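Hydrogenase (NiFe) small subunit HydA (Allochromatium vinosum, PDB 3MYR) houses the iron-sulfur clusters of a heterodimeric [NiFe] hydrogenase and probably relays electrons as the enzyme oxidises hydrogen with an acceptor. Local coordinates at residues A[35-40]-A[160-165]; A[151-156]-A[229-234]; A[171-176]-A[251-256]. All coordinates share one frame; numbering follows the deposited sequence.

Contact 1 (A[35-40]-A[160-165]); sequences DFISLD and HYLVFG
F36 meets L162 through its CB and not through its ring. One face of the F36 ring carries CB of its own neighbour D35, 3.8 Å above the plane and offset toward the rim. The contact is instead made by aliphatic groups. L162 reaches out from the last turns of helix 151-164, and its CD2 does all the close touching. L162 CD2 lies 3.7 Å from I37 CG2 and 4.1 Å from F36 CB. It therefore sits against two successive residues where helix 29-36 gives way to strand 38-41. I37 turns CG2 anti to its carbonyl carbon and puts CG1 between the backbone N and that carbon (chi1 65°). This brings CG2 against L162 CD2, and the two side chains cross at about a right angle. The contact is small and purely apolar. Beside it, S38 OG donates to D40 OD2 at 2.6 Å, on the syn side of the carboxylate. D40 OD1 is hydrogen-bonded to S5 OG. D35 reaches the large subunit through a salt bridge to its R154. Strand 38-41 pairs in parallel with strand 5-10, and the helix of L162 follows strand 141-144 of the same sheet. The contact thus joins helix 151-164 to the turn between helix 29-36 and strand 38-41. A parallel sheet with flanking helices is consistent with the flavodoxin-like N-terminal domain of hydrogenase small subunits.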
loop_
_atom_site.group_PDB
_atom_site.type_symbol
_atom_site.label_atom_id
_atom_site.label_comp_id
_atom_site.label_asym_id
_atom_site.label_seq_id
_atom_site.Cartn_x
_atom_site.Cartn_y
_atom_site.Cartn_z
ATOM N N ASP A 35 24.492 -1.707 8.444
ATOM C CA ASP A 35 25.688 -1.012 8.934
ATOM C C ASP A 35 25.519 -0.117 10.140
ATOM O O ASP A 35 26.470 0.087 10.871
ATOM C CB ASP A 35 26.445 -0.251 7.821
ATOM C CG ASP A 35 26.914 -1.183 6.684
ATOM O OD1 ASP A 35 27.493 -2.252 6.997
ATOM O OD2 ASP A 35 26.607 -0.907 5.481
ATOM N N PHE A 36 24.319 0.395 10.375
ATOM C CA PHE A 36 24.158 1.468 11.328
ATOM C C PHE A 36 23.231 1.108 12.488
ATOM O O PHE A 36 23.464 1.534 13.603
ATOM C CB PHE A 36 23.763 2.781 10.594
ATOM C CG PHE A 36 24.856 3.262 9.671
ATOM C CD1 PHE A 36 24.724 3.170 8.275
ATOM C CD2 PHE A 36 26.143 3.621 10.215
ATOM C CE1 PHE A 36 25.844 3.497 7.399
ATOM C CE2 PHE A 36 27.278 3.981 9.379
ATOM C CZ PHE A 36 27.138 3.900 7.963
ATOM N N ILE A 37 22.176 0.343 12.240
ATOM C CA ILE A 37 21.262 -0.012 13.305
ATOM C C ILE A 37 21.034 -1.477 13.272
ATOM O O ILE A 37 21.439 -2.169 12.328
ATOM C CB ILE A 37 19.850 0.700 13.191
ATOM C CG1 ILE A 37 19.081 0.245 11.928
ATOM C CG2 ILE A 37 20.015 2.176 13.178
ATOM C CD1 ILE A 37 17.768 1.027 11.702
ATOM N N SER A 38 20.338 -1.940 14.292
ATOM C CA SER A 38 19.857 -3.285 14.278
ATOM C C SER A 38 18.352 -3.174 14.339
ATOM O O SER A 38 17.790 -2.853 15.407
ATOM C CB SER A 38 20.377 -4.085 15.480
ATOM O OG SER A 38 20.041 -5.465 15.298
ATOM N N LEU A 39 17.715 -3.274 13.176
ATOM C CA LEU A 39 16.259 -3.111 13.123
ATOM C C LEU A 39 15.690 -4.472 13.546
ATOM O O LEU A 39 15.717 -5.444 12.777
ATOM C CB LEU A 39 15.818 -2.770 11.680
ATOM C CG LEU A 39 14.296 -2.777 11.448
ATOM C CD1 LEU A 39 13.618 -1.663 12.357
ATOM C CD2 LEU A 39 13.874 -2.561 9.938
ATOM N N ASP A 40 15.209 -4.571 14.786
ATOM C CA ASP A 40 14.954 -5.878 15.387
ATOM C C ASP A 40 13.514 -6.356 15.279
ATOM O O ASP A 40 13.223 -7.536 15.498
ATOM C CB ASP A 40 15.376 -5.840 16.835
ATOM C CG ASP A 40 16.909 -5.725 16.994
ATOM O OD1 ASP A 40 17.374 -5.172 18.023
ATOM O OD2 ASP A 40 17.677 -6.187 16.096
ATOM N N HIS A 160 21.050 11.955 12.267
ATOM C CA HIS A 160 21.444 12.951 13.257
ATOM C C HIS A 160 21.716 12.261 14.624
ATOM O O HIS A 160 22.744 12.497 15.284
ATOM C CB HIS A 160 20.320 13.960 13.395
ATOM C CG HIS A 160 20.683 15.175 14.191
ATOM N ND1 HIS A 160 21.084 15.114 15.516
ATOM C CD2 HIS A 160 20.572 16.491 13.892
ATOM C CE1 HIS A 160 21.375 16.334 15.932
ATOM N NE2 HIS A 160 21.040 17.190 14.981
ATOM N N TYR A 161 20.722 11.508 15.072
ATOM C CA TYR A 161 20.749 10.837 16.350
ATOM C C TYR A 161 21.920 9.862 16.442
ATOM O O TYR A 161 22.667 9.885 17.387
ATOM C CB TYR A 161 19.416 10.134 16.510
ATOM C CG TYR A 161 19.287 9.340 17.762
ATOM C CD1 TYR A 161 19.230 7.948 17.727
ATOM C CD2 TYR A 161 19.177 9.981 18.995
ATOM C CE1 TYR A 161 19.094 7.215 18.916
ATOM C CE2 TYR A 161 19.073 9.261 20.180
ATOM C CZ TYR A 161 19.005 7.878 20.134
ATOM O OH TYR A 161 18.850 7.183 21.317
ATOM N N LEU A 162 22.126 9.051 15.424
ATOM C CA LEU A 162 23.228 8.075 15.411
ATOM C C LEU A 162 24.622 8.711 15.244
ATOM O O LEU A 162 25.584 8.294 15.896
ATOM C CB LEU A 162 23.075 7.149 14.200
ATOM C CG LEU A 162 22.266 5.841 14.239
ATOM C CD1 LEU A 162 21.354 5.565 15.420
ATOM C CD2 LEU A 162 21.694 5.451 12.858
ATOM N N VAL A 163 24.773 9.639 14.298
ATOM C CA VAL A 163 26.109 10.214 14.039
ATOM C C VAL A 163 26.558 11.232 15.107
ATOM O O VAL A 163 27.736 11.242 15.507
ATOM C CB VAL A 163 26.185 10.821 12.645
ATOM C CG1 VAL A 163 27.508 11.608 12.424
ATOM C CG2 VAL A 163 25.984 9.720 11.586
ATOM N N PHE A 164 25.631 12.054 15.591
ATOM C CA PHE A 164 25.967 13.138 16.497
ATOM C C PHE A 164 25.635 12.824 17.921
ATOM O O PHE A 164 26.037 13.557 18.784
ATOM C CB PHE A 164 25.339 14.461 16.015
ATOM C CG PHE A 164 25.954 14.896 14.745
ATOM C CD1 PHE A 164 27.295 15.285 14.740
ATOM C CD2 PHE A 164 25.290 14.744 13.543
ATOM C CE1 PHE A 164 27.961 15.625 13.519
ATOM C CE2 PHE A 164 25.945 15.051 12.326
ATOM C CZ PHE A 164 27.285 15.512 12.335
ATOM N N GLY A 165 25.007 11.674 18.162
ATOM C CA GLY A 165 24.889 11.126 19.520
ATOM C C GLY A 165 23.934 11.964 20.357
ATOM O O GLY A 165 24.140 12.102 21.569
#

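Contact 2 (A[151-156]-A[229-234]). With F3S (Fe3-s4 cluster), chain K.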
loop_
_atom_site.group_PDB
_atom_site.type_symbol
_atom_site.label_atom_id
_atom_site.label_comp_id
_atom_site.label_asym_id
_atom_site.label_seq_id
_atom_site.Cartn_x
_atom_site.Cartn_y
_atom_site.Cartn_z
ATOM N N PRO A 151 11.087 11.326 2.750
ATOM C CA PRO A 151 11.903 10.131 3.095
ATOM C C PRO A 151 13.200 10.543 3.748
ATOM O O PRO A 151 13.592 9.902 4.747
ATOM C CB PRO A 151 12.217 9.527 1.715
ATOM C CG PRO A 151 10.893 9.796 0.927
ATOM C CD PRO A 151 10.409 11.200 1.453
ATOM N N MET A 152 13.894 11.554 3.165
ATOM C CA MET A 152 15.192 11.930 3.725
ATOM C C MET A 152 15.098 12.800 4.961
ATOM O O MET A 152 16.094 12.958 5.655
ATOM C CB MET A 152 16.094 12.529 2.667
ATOM C CG MET A 152 16.710 11.285 1.939
ATOM S SD MET A 152 18.172 11.691 1.095
ATOM C CE MET A 152 17.551 12.704 -0.266
ATOM N N VAL A 153 13.869 13.188 5.358
ATOM C CA VAL A 153 13.676 13.719 6.726
ATOM C C VAL A 153 13.680 12.591 7.722
ATOM O O VAL A 153 14.286 12.696 8.797
ATOM C CB VAL A 153 12.390 14.562 6.827
ATOM C CG1 VAL A 153 12.031 14.848 8.296
ATOM C CG2 VAL A 153 12.574 15.852 6.020
ATOM N N ILE A 154 12.966 11.509 7.426
ATOM C CA ILE A 154 13.001 10.338 8.335
ATOM C C ILE A 154 14.439 9.847 8.550
ATOM O O ILE A 154 14.876 9.728 9.667
ATOM C CB ILE A 154 12.116 9.214 7.857
ATOM C CG1 ILE A 154 10.704 9.762 7.620
ATOM C CG2 ILE A 154 12.033 8.050 8.900
ATOM C CD1 ILE A 154 9.804 8.751 6.868
ATOM N N THR A 155 15.184 9.571 7.485
ATOM C CA THR A 155 16.522 9.040 7.700
ATOM C C THR A 155 17.470 10.160 8.199
ATOM O O THR A 155 18.440 9.873 8.842
ATOM C CB THR A 155 17.093 8.407 6.390
ATOM O OG1 THR A 155 16.981 9.369 5.325
ATOM C CG2 THR A 155 16.260 7.206 5.965
ATOM N N GLY A 156 17.222 11.401 7.817
ATOM C CA GLY A 156 17.933 12.567 8.355
ATOM C C GLY A 156 17.909 12.676 9.894
ATOM O O GLY A 156 18.935 12.938 10.531
ATOM N N ALA A 229 9.395 22.587 0.495
ATOM C CA ALA A 229 9.683 23.675 -0.426
ATOM C C ALA A 229 11.205 23.843 -0.649
ATOM O O ALA A 229 11.600 24.434 -1.630
ATOM C CB ALA A 229 9.055 25.022 0.114
ATOM N N THR A 230 12.040 23.345 0.278
ATOM C CA THR A 230 13.504 23.417 0.162
ATOM C C THR A 230 14.179 22.088 -0.168
ATOM O O THR A 230 15.018 22.049 -1.047
ATOM C CB THR A 230 14.103 23.976 1.456
ATOM O OG1 THR A 230 13.623 23.214 2.590
ATOM C CG2 THR A 230 13.577 25.484 1.645
ATOM N N MET A 231 13.914 21.034 0.606
ATOM C CA MET A 231 14.512 19.731 0.340
ATOM C C MET A 231 13.777 19.080 -0.835
ATOM O O MET A 231 14.378 18.384 -1.649
ATOM C CB MET A 231 14.367 18.833 1.606
ATOM C CG MET A 231 14.965 17.456 1.379
ATOM S SD MET A 231 14.691 16.418 2.830
ATOM C CE MET A 231 15.592 17.398 4.142
ATOM N N LYS A 232 12.449 19.287 -0.924
ATOM C CA LYS A 232 11.610 18.584 -1.949
ATOM C C LYS A 232 11.563 17.086 -1.702
ATOM O O LYS A 232 12.178 16.625 -0.731
ATOM C CB LYS A 232 12.104 18.854 -3.376
ATOM C CG LYS A 232 12.144 20.354 -3.705
ATOM C CD LYS A 232 12.223 20.488 -5.225
ATOM C CE LYS A 232 12.401 21.999 -5.575
ATOM N NZ LYS A 232 12.564 22.192 -7.089
ATOM N N TRP A 233 10.808 16.346 -2.550
ATOM C CA TRP A 233 10.517 14.959 -2.338
ATOM C C TRP A 233 11.241 14.031 -3.271
ATOM O O TRP A 233 11.422 14.358 -4.433
ATOM C CB TRP A 233 9.031 14.726 -2.599
ATOM C CG TRP A 233 8.250 15.016 -1.382
ATOM C CD1 TRP A 233 7.837 16.284 -0.875
ATOM C CD2 TRP A 233 7.777 14.025 -0.493
ATOM N NE1 TRP A 233 7.090 16.063 0.314
ATOM C CE2 TRP A 233 6.986 14.683 0.505
ATOM C CE3 TRP A 233 7.778 12.590 -0.545
ATOM C CZ2 TRP A 233 6.384 13.964 1.567
ATOM C CZ3 TRP A 233 7.119 11.863 0.519
ATOM C CH2 TRP A 233 6.417 12.564 1.539
ATOM N N ASN A 234 11.583 12.835 -2.799
ATOM C CA ASN A 234 12.085 11.756 -3.690
ATOM C C ASN A 234 13.383 12.113 -4.357
ATOM O O ASN A 234 13.517 12.113 -5.597
ATOM C CB ASN A 234 11.006 11.350 -4.721
ATOM C CG ASN A 234 9.693 10.865 -4.019
ATOM O OD1 ASN A 234 8.673 11.579 -3.975
ATOM N ND2 ASN A 234 9.729 9.646 -3.443
HETATM FE FE1 F3S K . 2.131 20.367 2.188
HETATM FE FE3 F3S K . 2.388 17.840 3.058
HETATM FE FE4 F3S K . 4.487 19.042 2.093
HETATM S S1 F3S K . 0.629 18.672 1.915
HETATM S S2 F3S K . 3.740 20.471 0.632
HETATM S S3 F3S K . 3.379 19.674 3.943
HETATM S S4 F3S K . 3.980 16.948 1.796
#
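M231 runs out extended, with CG anti to the backbone N (chi1 180°), and bends only at its thioether (chi3 -60°). That shape carries the sulfur across to helix 151-164. W233 starts with its CB turned away from the helix, but with CG anti to the carbonyl carbon (chi1 -86°) the far rim of the indole swings back to P151. Two patches result. In the first, M231 SD lies 3.9 Å from V153 CG2 and 4.1 Å from M152 CB. The CE methyl also rests on V153 CG2. In the second, P151 CD approaches W233 CZ3 at 3.5 Å, with CE3 almost as near. The two side chains cross at about a right angle. All of this is apolar packing in a largely buried place.

NE1 and the adjoining CE2 and CZ2 of the indole lie by the [3Fe-4S] cluster. W233 NE1 is in close contact with cluster atom S4 at 3.6 Å, and CZ2 is 3.8 Å from it. The indole N-H has a hydrogen-bond partner just beside the 229-234 segment, which should help fix the ring's rotation. W233 thus forms a wall between the cluster, bound by C228, C247 and C250, and the first turn of the helix. Replacing W233 by alanine removes the indole, which is likely to leave P151 CD without its aromatic partner and open a gap beside cluster atom S4.

The helix start is packed from other directions too. P151 touches S20 and R23 of helix 16-23, while V153 and M231 both touch F179 of helix 177-180. N234 ND2 is hydrogen-bonded to the carbonyl O of N212 of the large subunit. W233 and N234 therefore lie between the large subunit and the first turn of helix 151-164, which follows strand 141-144.

Contact 3 (A[171-176]-A[251-256])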
loop_
_atom_site.group_PDB
_atom_site.type_symbol
_atom_site.label_atom_id
_atom_site.label_comp_id
_atom_site.label_asym_id
_atom_site.label_seq_id
_atom_site.Cartn_x
_atom_site.Cartn_y
_atom_site.Cartn_z
ATOM N N ASP A 171 11.199 22.166 17.915
ATOM C CA ASP A 171 10.287 23.274 18.137
ATOM C C ASP A 171 9.256 22.964 19.265
ATOM O O ASP A 171 9.328 21.929 19.973
ATOM C CB ASP A 171 9.604 23.667 16.804
ATOM C CG ASP A 171 8.492 22.697 16.390
ATOM O OD1 ASP A 171 8.204 21.753 17.167
ATOM O OD2 ASP A 171 8.001 22.771 15.224
ATOM N N GLY A 172 8.298 23.845 19.458
ATOM C CA GLY A 172 7.383 23.669 20.612
ATOM C C GLY A 172 6.496 22.465 20.491
ATOM O O GLY A 172 5.991 21.933 21.512
ATOM N N TYR A 173 6.330 21.976 19.260
ATOM C CA TYR A 173 5.570 20.721 19.105
ATOM C C TYR A 173 6.421 19.430 18.994
ATOM O O TYR A 173 5.904 18.386 18.527
ATOM C CB TYR A 173 4.677 20.803 17.875
ATOM C CG TYR A 173 3.415 21.591 18.040
ATOM C CD1 TYR A 173 2.384 21.165 18.910
ATOM C CD2 TYR A 173 3.159 22.642 17.182
ATOM C CE1 TYR A 173 1.150 21.883 18.961
ATOM C CE2 TYR A 173 1.960 23.353 17.213
ATOM C CZ TYR A 173 0.995 22.998 18.113
ATOM O OH TYR A 173 -0.144 23.731 18.056
ATOM N N GLY A 174 7.715 19.511 19.330
ATOM C CA GLY A 174 8.575 18.313 19.356
ATOM C C GLY A 174 9.160 17.943 17.984
ATOM O O GLY A 174 9.765 16.843 17.818
ATOM N N ARG A 175 9.067 18.885 17.044
ATOM C CA ARG A 175 9.535 18.667 15.645
ATOM C C ARG A 175 10.952 19.205 15.423
ATOM O O ARG A 175 11.273 20.330 15.796
ATOM C CB ARG A 175 8.573 19.350 14.675
ATOM C CG ARG A 175 7.080 18.894 14.828
ATOM C CD ARG A 175 6.217 19.620 13.751
ATOM N NE ARG A 175 6.202 21.072 14.031
ATOM C CZ ARG A 175 5.265 21.920 13.576
ATOM N NH1 ARG A 175 4.289 21.499 12.806
ATOM N NH2 ARG A 175 5.264 23.176 13.926
ATOM N N PRO A 176 11.824 18.382 14.853
ATOM C CA PRO A 176 13.203 18.830 14.549
ATOM C C PRO A 176 13.250 20.121 13.727
ATOM O O PRO A 176 12.711 20.183 12.604
ATOM C CB PRO A 176 13.754 17.678 13.729
ATOM C CG PRO A 176 13.114 16.478 14.323
ATOM C CD PRO A 176 11.627 16.971 14.478
ATOM N N SER A 251 1.556 18.083 7.634
ATOM C CA SER A 251 2.416 17.889 8.822
ATOM C C SER A 251 1.904 18.637 10.052
ATOM O O SER A 251 2.584 18.663 11.073
ATOM C CB SER A 251 3.830 18.411 8.491
ATOM O OG SER A 251 3.739 19.780 8.063
ATOM N N GLU A 252 0.709 19.249 9.984
ATOM C CA GLU A 252 0.180 20.034 11.119
ATOM C C GLU A 252 -0.833 19.240 11.895
ATOM O O GLU A 252 -1.651 18.543 11.302
ATOM C CB GLU A 252 -0.493 21.349 10.596
ATOM C CG GLU A 252 0.533 22.306 9.993
ATOM C CD GLU A 252 1.645 22.691 11.015
ATOM O OE1 GLU A 252 1.282 23.025 12.174
ATOM O OE2 GLU A 252 2.852 22.779 10.658
ATOM N N PRO A 253 -0.886 19.442 13.229
ATOM C CA PRO A 253 -1.940 18.757 14.012
ATOM C C PRO A 253 -3.358 19.039 13.470
ATOM O O PRO A 253 -3.659 20.204 13.152
ATOM C CB PRO A 253 -1.851 19.438 15.373
ATOM C CG PRO A 253 -0.368 19.931 15.498
ATOM C CD PRO A 253 -0.027 20.326 14.049
ATOM N N GLN A 254 -4.250 18.039 13.494
ATOM C CA GLN A 254 -5.615 18.268 12.999
ATOM C C GLN A 254 -5.762 18.873 11.613
ATOM O O GLN A 254 -6.718 19.592 11.354
ATOM C CB GLN A 254 -6.436 19.097 14.034
ATOM C CG GLN A 254 -6.799 18.265 15.344
ATOM C CD GLN A 254 -5.592 18.242 16.308
ATOM O OE1 GLN A 254 -5.027 19.305 16.608
ATOM N NE2 GLN A 254 -5.139 17.069 16.695
ATOM N N PHE A 255 -4.856 18.595 10.681
ATOM C CA PHE A 255 -4.965 19.259 9.397
ATOM C C PHE A 255 -6.183 18.762 8.631
ATOM O O PHE A 255 -6.680 19.469 7.781
ATOM C CB PHE A 255 -3.680 19.101 8.548
ATOM C CG PHE A 255 -3.523 17.729 7.920
ATOM C CD1 PHE A 255 -3.923 17.525 6.576
ATOM C CD2 PHE A 255 -2.878 16.693 8.614
ATOM C CE1 PHE A 255 -3.740 16.283 5.974
ATOM C CE2 PHE A 255 -2.646 15.423 8.007
ATOM C CZ PHE A 255 -3.048 15.224 6.677
ATOM N N TRP A 256 -6.648 17.548 8.933
ATOM C CA TRP A 256 -7.840 17.014 8.261
ATOM C C TRP A 256 -9.077 17.814 8.584
ATOM O O TRP A 256 -10.040 17.765 7.828
ATOM C CB TRP A 256 -8.142 15.567 8.695
ATOM C CG TRP A 256 -6.985 14.619 8.355
ATOM C CD1 TRP A 256 -6.115 14.051 9.230
ATOM C CD2 TRP A 256 -6.673 14.088 7.068
ATOM N NE1 TRP A 256 -5.189 13.262 8.554
ATOM C CE2 TRP A 256 -5.544 13.226 7.229
ATOM C CE3 TRP A 256 -7.229 14.273 5.777
ATOM C CZ2 TRP A 256 -4.958 12.521 6.151
ATOM C CZ3 TRP A 256 -6.657 13.595 4.690
ATOM C CH2 TRP A 256 -5.474 12.760 4.871
HETATM O O HOH W 1 2.726 24.660 13.637
#
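A salt-bridge network of D171, R175 and E252 joins two loops, the second of which directly follows the [3Fe-4S] ligand C250. R175 is the centre of it. R175 NH1 donates to E252 OE2 at 2.9 Å, a bent bond with an N-H...O angle of 137°. The oxygen is met from above the carboxylate plane, and the two flat groups are turned 69° apart. A water closes a second path, accepting from R175 NH2 and donating to E252 OE1 at 2.6 Å. E252 OE2 also takes the backbone N-H of Y225, so this oxygen has two donors.

On its other side the guanidinium is held within its own loop. R175 NE donates to D171 OD2 at 2.7 Å, nearly in the guanidinium plane and to the syn lone pair. A weaker bond runs from R175 NH2 to the same oxygen. The bend of the arginine at chi3 (-66°) brings its guanidinium between D171 and E252. The positive group would probably help keep both carboxylates ionised.

Both loops are shaped by beta turns: type I from D171 to G174, and type II from E252 to F255 with P253 in its second position. D171 OD1 steadies the first turn by accepting R175 N at 3.0 Å.

Y173 packs on R175 and on P253. Its CD2 lies over one face of the guanidinium, and one face of its own ring takes P253 CG, offset toward the rim. F116 of helix 111-116 touches both R175 and P253. S251 OG is hydrogen-bonded to Y225 O, on the residue whose N-H meets E252.

In the fold
Along the chain the segments come in the order 35-40, 151-156, 160-165, 171-176, 229-234, 251-256. Contacts 1 and 2 share helix 151-164, using its end and its start, and their centres lie about 18 Å apart. Contact 2 crosses both of the others in sequence, while contact 3 opens only after contact 1 has closed. The centres of contacts 2 and 3 are about 16 Å apart, those of contacts 1 and 3 about 24 Å. Contact 1 lies within the flavodoxin-like part. Contacts 2 and 3 join that part and the loop after it to the C-terminal cluster-binding region, and both come close to the [3Fe-4S] cluster.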